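Local coordinates for putative bacterial transcription regulation protein (Staphylococcus aureus, PDB 3LUR) that is a putative transcription regulator whose effector-binding domain probably recognises small molecules, at residues G33-C38 against E136-G141; F100-A105 against Q111-E116. All coordinates share one frame; numbering follows the deposited sequence. Where two conformers were deposited one is given.

Overall arrangement
Interaction 1 joins helix 24-41 to the end of strand 134-138, whereas interaction 2 joins the end of strand 88-103 to helix 108-124, the helix that follows it in the chain. Both rest on the same closed antiparallel sheet, and their centres lie about 14 Å apart. Interaction 2 is nested within the loop that interaction 1 closes. The two meet directly where Glu136 OE2 packs at 3.9 Å against CE of the selenomethionine Met114. A tetraethylene glycol, probably from the crystallisation liquor, has its nearest atom about 4 Å from the side chain of Trp35, consistent with a ligand pocket beside interaction 1, as expected of an effector-binding domain.

Interaction 1 (G33-C38 against E136-G141); sequences GFWQRC and ELYQDG. With EDO (1,2-ethanediol), chain E; EDO (1,2-ethanediol), chain H; EDO (1,2-ethanediol), chain F.
The indole of Trp35 and the phenol ring of Tyr138 meet obliquely, with the planes at 77° and the centroid of the indole six-membered ring 5.4 Å from that of the tyrosine. The guanidinium of Arg37 has CA of Phe34 over one face, near its rim, and an ethanediol hydroxyl in plane at its edge. In this SHS2-clan effector-binding fold, Trp35 lies on helix 24-41 and Tyr138 at the end of barrel strand 134-138, so the ring pair bridges helix and sheet while their backbones stay well apart: the nearest CA atoms, those of Trp35 and Tyr138, are 11.8 Å from each other. Contact is made by the CZ2-CH2 edge of the six-membered ring, with Trp35 CZ2 3.7 Å from Tyr138 CE2. With CG anti to the carbonyl carbon (chi1 -80°), the indole is carried off the helix toward the strand.

The polar ends are tied to a common network. Tyr138 OH donates to Glu136 OE1 at 2.6 Å, coming from above the carboxylate plane. Tyr72, on strand 70-77, also bonds Glu136 OE1 through its hydroxyl, and that same hydroxyl is the partner of Trp35 NE1. Two phenol hydroxyls therefore hold the one oxygen of this buried side chain and fix the carboxylate in place. Away from the rings, Arg37 forms a salt bridge with Glu19, and Asp140 N donates nearly straight, at 167°, to O1 of an ethanediol (chain E) 2.8 Å away.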
loop_
_atom_site.group_PDB
_atom_site.type_symbol
_atom_site.label_atom_id
_atom_site.label_comp_id
_atom_site.label_asym_id
_atom_site.label_seq_id
_atom_site.Cartn_x
_atom_site.Cartn_y
_atom_site.Cartn_z
ATOM N N GLY A 33 0.724 14.369 1.829
ATOM C CA GLY A 33 1.053 15.372 0.852
ATOM C C GLY A 33 1.287 14.774 -0.528
ATOM O O GLY A 33 0.956 15.389 -1.536
ATOM N N PHE A 34 1.889 13.589 -0.564
ATOM C CA PHE A 34 2.139 12.902 -1.816
ATOM C C PHE A 34 0.813 12.543 -2.475
ATOM O O PHE A 34 0.641 12.767 -3.683
ATOM C CB PHE A 34 3.035 11.686 -1.539
ATOM C CG PHE A 34 3.324 10.827 -2.731
ATOM C CD1 PHE A 34 3.400 11.352 -4.000
ATOM C CD2 PHE A 34 3.670 9.488 -2.540
ATOM C CE1 PHE A 34 3.700 10.528 -5.092
ATOM C CE2 PHE A 34 3.983 8.679 -3.600
ATOM C CZ PHE A 34 4.008 9.192 -4.880
ATOM N N TRP A 35 -0.143 12.011 -1.689
ATOM C CA TRP A 35 -1.476 11.754 -2.217
ATOM C C TRP A 35 -2.127 13.053 -2.706
ATOM O O TRP A 35 -2.750 13.083 -3.774
ATOM C CB TRP A 35 -2.387 11.123 -1.146
ATOM C CG TRP A 35 -2.187 9.695 -0.949
ATOM C CD1 TRP A 35 -1.467 9.099 0.033
ATOM C CD2 TRP A 35 -2.729 8.639 -1.745
ATOM N NE1 TRP A 35 -1.523 7.749 -0.093
ATOM C CE2 TRP A 35 -2.302 7.429 -1.166
ATOM C CE3 TRP A 35 -3.528 8.597 -2.890
ATOM C CZ2 TRP A 35 -2.629 6.192 -1.703
ATOM C CZ3 TRP A 35 -3.871 7.366 -3.409
ATOM C CH2 TRP A 35 -3.409 6.182 -2.820
ATOM N N GLN A 36 -1.988 14.128 -1.922
ATOM C CA GLN A 36 -2.585 15.417 -2.296
ATOM C C GLN A 36 -2.042 15.890 -3.660
ATOM O O GLN A 36 -2.808 16.314 -4.546
ATOM C CB GLN A 36 -2.314 16.483 -1.217
ATOM C CG GLN A 36 -2.923 17.842 -1.517
ATOM C CD GLN A 36 -2.731 18.872 -0.392
ATOM O OE1 GLN A 36 -2.096 18.599 0.633
ATOM N NE2 GLN A 36 -3.274 20.064 -0.597
ATOM N N ARG A 37 -0.730 15.822 -3.820
ATOM C CA ARG A 37 -0.092 16.228 -5.077
ATOM C C ARG A 37 -0.560 15.354 -6.253
ATOM O O ARG A 37 -0.908 15.877 -7.285
ATOM C CB ARG A 37 1.439 16.240 -4.936
ATOM C CG ARG A 37 1.923 17.402 -4.046
ATOM C CD ARG A 37 3.418 17.458 -3.823
ATOM N NE ARG A 37 3.906 16.554 -2.781
ATOM C CZ ARG A 37 4.489 15.370 -2.986
ATOM N NH1 ARG A 37 4.652 14.877 -4.214
ATOM N NH2 ARG A 37 4.927 14.668 -1.942
ATOM N N CYS A 38 -0.577 14.035 -6.085
ATOM C CA CYS A 38 -1.070 13.138 -7.153
ATOM C C CYS A 38 -2.500 13.470 -7.541
ATOM O O CYS A 38 -2.828 13.482 -8.722
ATOM C CB CYS A 38 -1.016 11.690 -6.759
ATOM S SG CYS A 38 0.668 11.030 -6.609
ATOM N N GLU A 136 -1.346 -0.526 1.688
ATOM C CA GLU A 136 -2.652 -0.057 2.072
ATOM C C GLU A 136 -3.474 -0.147 0.796
ATOM O O GLU A 136 -2.993 0.223 -0.272
ATOM C CB GLU A 136 -2.552 1.411 2.510
ATOM C CG GLU A 136 -1.583 1.638 3.636
ATOM C CD GLU A 136 -0.947 3.017 3.640
ATOM O OE1 GLU A 136 -1.356 3.925 2.885
ATOM O OE2 GLU A 136 -0.017 3.187 4.419
ATOM N N LEU A 137 -4.702 -0.604 0.893
ATOM C CA LEU A 137 -5.554 -0.685 -0.275
ATOM C C LEU A 137 -6.804 0.133 0.007
ATOM O O LEU A 137 -7.552 -0.129 0.991
ATOM C CB LEU A 137 -5.883 -2.136 -0.612
ATOM C CG LEU A 137 -6.770 -2.389 -1.844
ATOM C CD1 LEU A 137 -6.036 -1.939 -3.144
ATOM C CD2 LEU A 137 -7.238 -3.841 -1.938
ATOM N N TYR A 138 -7.042 1.108 -0.873
ATOM C CA TYR A 138 -8.151 2.084 -0.731
ATOM C C TYR A 138 -9.273 1.915 -1.755
ATOM O O TYR A 138 -9.096 2.170 -2.934
ATOM C CB TYR A 138 -7.596 3.502 -0.853
ATOM C CG TYR A 138 -6.575 3.862 0.199
ATOM C CD1 TYR A 138 -6.970 4.298 1.448
ATOM C CD2 TYR A 138 -5.216 3.769 -0.054
ATOM C CE1 TYR A 138 -6.043 4.626 2.407
ATOM C CE2 TYR A 138 -4.292 4.080 0.883
ATOM C CZ TYR A 138 -4.707 4.497 2.131
ATOM O OH TYR A 138 -3.765 4.801 3.087
ATOM N N GLN A 139 -10.418 1.453 -1.277
ATOM C CA GLN A 139 -11.630 1.367 -2.052
ATOM C C GLN A 139 -12.190 2.766 -2.189
ATOM O O GLN A 139 -11.769 3.694 -1.450
ATOM C CB GLN A 139 -12.655 0.497 -1.322
ATOM C CG GLN A 139 -13.072 1.052 0.051
ATOM C CD GLN A 139 -14.048 0.157 0.771
ATOM O OE1 GLN A 139 -15.054 -0.235 0.215
ATOM N NE2 GLN A 139 -13.741 -0.176 2.022
ATOM N N ASP A 140 -13.126 2.928 -3.116
ATOM C CA ASP A 140 -13.793 4.179 -3.261
ATOM C C ASP A 140 -14.706 4.335 -2.043
ATOM O O ASP A 140 -15.149 3.341 -1.442
ATOM C CB ASP A 140 -14.597 4.223 -4.550
ATOM C CG ASP A 140 -14.949 5.628 -4.971
ATOM O OD1 ASP A 140 -14.430 6.606 -4.381
ATOM O OD2 ASP A 140 -15.709 5.763 -5.938
ATOM N N GLY A 141 -15.013 5.577 -1.709
ATOM C CA GLY A 141 -15.885 5.891 -0.602
ATOM C C GLY A 141 -15.525 7.267 -0.044
ATOM O O GLY A 141 -14.877 8.076 -0.735
HETATM C C1 EDO E . -13.733 -0.662 -4.546
HETATM O O1 EDO E . -14.142 0.721 -4.584
HETATM C C2 EDO E . -14.968 -1.541 -4.371
HETATM O O2 EDO E . -15.603 -1.334 -3.084
HETATM C C1 EDO H . -11.419 3.982 -6.172
HETATM O O1 EDO H . -10.301 3.860 -5.272
HETATM C C2 EDO H . -12.009 2.595 -6.457
HETATM O O2 EDO H . -11.134 1.824 -7.289
HETATM C C1 EDO F . 3.153 13.879 -7.252
HETATM O O1 EDO F . 3.947 15.067 -7.062
HETATM C C2 EDO F . 3.770 13.018 -8.340
HETATM O O2 EDO F . 4.061 13.833 -9.474
#

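Interaction 2 (F100-A105 against Q111-E116); sequences FEAQGA and QQKMEE
Lys113 reaches from helix 108-124 across the end of strand 88-103, its alkyl chain lying against Ala102 and the backbone of Glu101. Packing is tightest at the root of the side chain: Lys113 CB presses on Ala102 CB at 3.4 Å, closer than usual for two carbons. Ala102 offers just a methyl group at this closest point, where the axes of the two segments are 8.1 Å apart. CG stands anti to the backbone N (chi1 -172°), and a bend at chi2 (67°) then turns the chain across the strand, bringing CE to 3.2 Å from Glu101 O. Phe100 meets the lysine more loosely, its CB 4.3 Å from Lys113 CE.

Toward the ammonium end the contact gives way to water. Lys113 NZ makes a weak bond to a water that also accepts from Glu101 N at 3.0 Å, and a second weak bond to Gly1 O. Beyond it, the CA-CB bond of the exposed Glu101 leads away from the helix. Met114, a selenomethionine, packs on Ile152 and Phe134 of the neighbouring strands. Strand and helix run roughly antiparallel, with 145° between their N-to-C directions, as a beta-alpha unit, strand 88-103 followed by helix 108-124, which packs back on the antiparallel sheet of this effector-binding fold.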
loop_
_atom_site.group_PDB
_atom_site.type_symbol
_atom_site.label_atom_id
_atom_site.label_comp_id
_atom_site.label_asym_id
_atom_site.label_seq_id
_atom_site.Cartn_x
_atom_site.Cartn_y
_atom_site.Cartn_z
ATOM N N PHE A 100 -5.354 -6.854 7.309
ATOM C CA PHE A 100 -5.978 -6.184 8.448
ATOM C C PHE A 100 -6.861 -5.080 7.919
ATOM O O PHE A 100 -6.775 -4.733 6.747
ATOM C CB PHE A 100 -4.920 -5.562 9.356
ATOM C CG PHE A 100 -3.917 -6.535 9.864
ATOM C CD1 PHE A 100 -2.839 -6.885 9.091
ATOM C CD2 PHE A 100 -4.036 -7.080 11.137
ATOM C CE1 PHE A 100 -1.885 -7.798 9.560
ATOM C CE2 PHE A 100 -3.103 -7.992 11.610
ATOM C CZ PHE A 100 -2.033 -8.348 10.839
ATOM N N GLU A 101 -7.734 -4.562 8.774
ATOM C CA GLU A 101 -8.592 -3.428 8.432
ATOM C C GLU A 101 -8.340 -2.275 9.395
ATOM O O GLU A 101 -8.246 -2.472 10.627
ATOM C CB GLU A 101 -10.068 -3.806 8.449
ATOM C CG GLU A 101 -10.489 -4.656 7.255
ATOM C CD GLU A 101 -11.996 -4.906 7.187
ATOM O OE1 GLU A 101 -12.695 -4.679 8.200
ATOM O OE2 GLU A 101 -12.484 -5.302 6.100
ATOM N N ALA A 102 -8.165 -1.095 8.829
ATOM C CA ALA A 102 -8.094 0.132 9.582
ATOM C C ALA A 102 -9.409 0.816 9.338
ATOM O O ALA A 102 -9.811 0.980 8.205
ATOM C CB ALA A 102 -6.960 1.003 9.088
ATOM N N GLN A 103 -10.106 1.173 10.392
ATOM C CA GLN A 103 -11.345 1.889 10.231
ATOM C C GLN A 103 -11.199 3.301 10.759
ATOM O O GLN A 103 -10.930 3.515 11.941
ATOM C CB GLN A 103 -12.521 1.174 10.907
ATOM C CG GLN A 103 -13.838 1.838 10.546
ATOM C CD GLN A 103 -15.056 1.068 10.959
ATOM O OE1 GLN A 103 -15.108 0.535 12.053
ATOM N NE2 GLN A 103 -16.106 1.089 10.103
ATOM N N GLY A 104 -11.420 4.265 9.884
ATOM C CA GLY A 104 -11.302 5.641 10.278
ATOM C C GLY A 104 -10.808 6.519 9.166
ATOM O O GLY A 104 -10.525 6.058 8.072
ATOM N N ALA A 105 -10.718 7.807 9.490
ATOM C CA ALA A 105 -10.357 8.855 8.554
ATOM C C ALA A 105 -8.937 8.718 8.073
ATOM O O ALA A 105 -8.030 8.455 8.868
ATOM C CB ALA A 105 -10.577 10.253 9.209
ATOM N N GLN A 111 -2.457 5.284 9.593
ATOM C CA GLN A 111 -1.146 5.295 10.208
ATOM C C GLN A 111 -1.205 4.730 11.631
ATOM O O GLN A 111 -0.288 3.978 12.020
ATOM C CB GLN A 111 -0.509 6.668 10.094
ATOM C CG GLN A 111 -0.292 7.025 8.612
ATOM C CD GLN A 111 0.495 8.298 8.398
ATOM O OE1 GLN A 111 0.805 9.022 9.346
ATOM N NE2 GLN A 111 0.845 8.567 7.142
ATOM N N GLN A 112 -2.286 4.989 12.370
ATOM C CA GLN A 112 -2.461 4.387 13.701
ATOM C C GLN A 112 -2.505 2.885 13.584
ATOM O O GLN A 112 -1.826 2.163 14.327
ATOM C CB GLN A 112 -3.743 4.854 14.370
ATOM C CG GLN A 112 -3.882 4.445 15.881
ATOM C CD GLN A 112 -4.443 3.020 16.161
ATOM O OE1 GLN A 112 -4.993 2.313 15.264
ATOM N NE2 GLN A 112 -4.354 2.618 17.430
ATOM N N LYS A 113 -3.305 2.395 12.644
ATOM C CA LYS A 113 -3.432 0.958 12.480
ATOM C C LYS A 113 -2.142 0.331 12.000
ATOM O O LYS A 113 -1.799 -0.771 12.412
ATOM C CB LYS A 113 -4.552 0.612 11.505
ATOM C CG LYS A 113 -4.863 -0.898 11.431
ATOM C CD LYS A 113 -5.461 -1.433 12.727
ATOM C CE LYS A 113 -5.789 -2.904 12.596
ATOM N NZ LYS A 113 -6.739 -3.368 13.597
HETATM N N MSE A 114 -1.419 1.031 11.132
HETATM C CA MSE A 114 -0.182 0.502 10.610
HETATM C C MSE A 114 0.816 0.342 11.774
HETATM O O MSE A 114 1.528 -0.668 11.873
HETATM C CB MSE A 114 0.373 1.406 9.505
HETATM C CG MSE A 114 1.651 0.854 8.897
HETATM SE SE MSE A 114 1.350 -0.856 7.982
HETATM C CE MSE A 114 0.585 -0.145 6.367
ATOM N N GLU A 115 0.853 1.313 12.669
ATOM C CA GLU A 115 1.707 1.199 13.841
ATOM C C GLU A 115 1.306 -0.027 14.699
ATOM O O GLU A 115 2.179 -0.762 15.186
ATOM C CB GLU A 115 1.641 2.451 14.674
ATOM C CG GLU A 115 2.494 2.368 15.916
ATOM N N GLU A 116 0.002 -0.241 14.880
ATOM C CA GLU A 116 -0.478 -1.399 15.657
ATOM C C GLU A 116 -0.042 -2.687 14.946
ATOM O O GLU A 116 0.429 -3.625 15.592
ATOM C CB GLU A 116 -1.998 -1.424 15.794
ATOM C CG GLU A 116 -2.635 -0.174 16.399
ATOM C CD GLU A 116 -2.343 0.012 17.863
ATOM O OE1 GLU A 116 -1.483 -0.695 18.424
ATOM O OE2 GLU A 116 -3.006 0.857 18.488
HETATM O O HOH W 1 -7.746 -5.753 11.544
#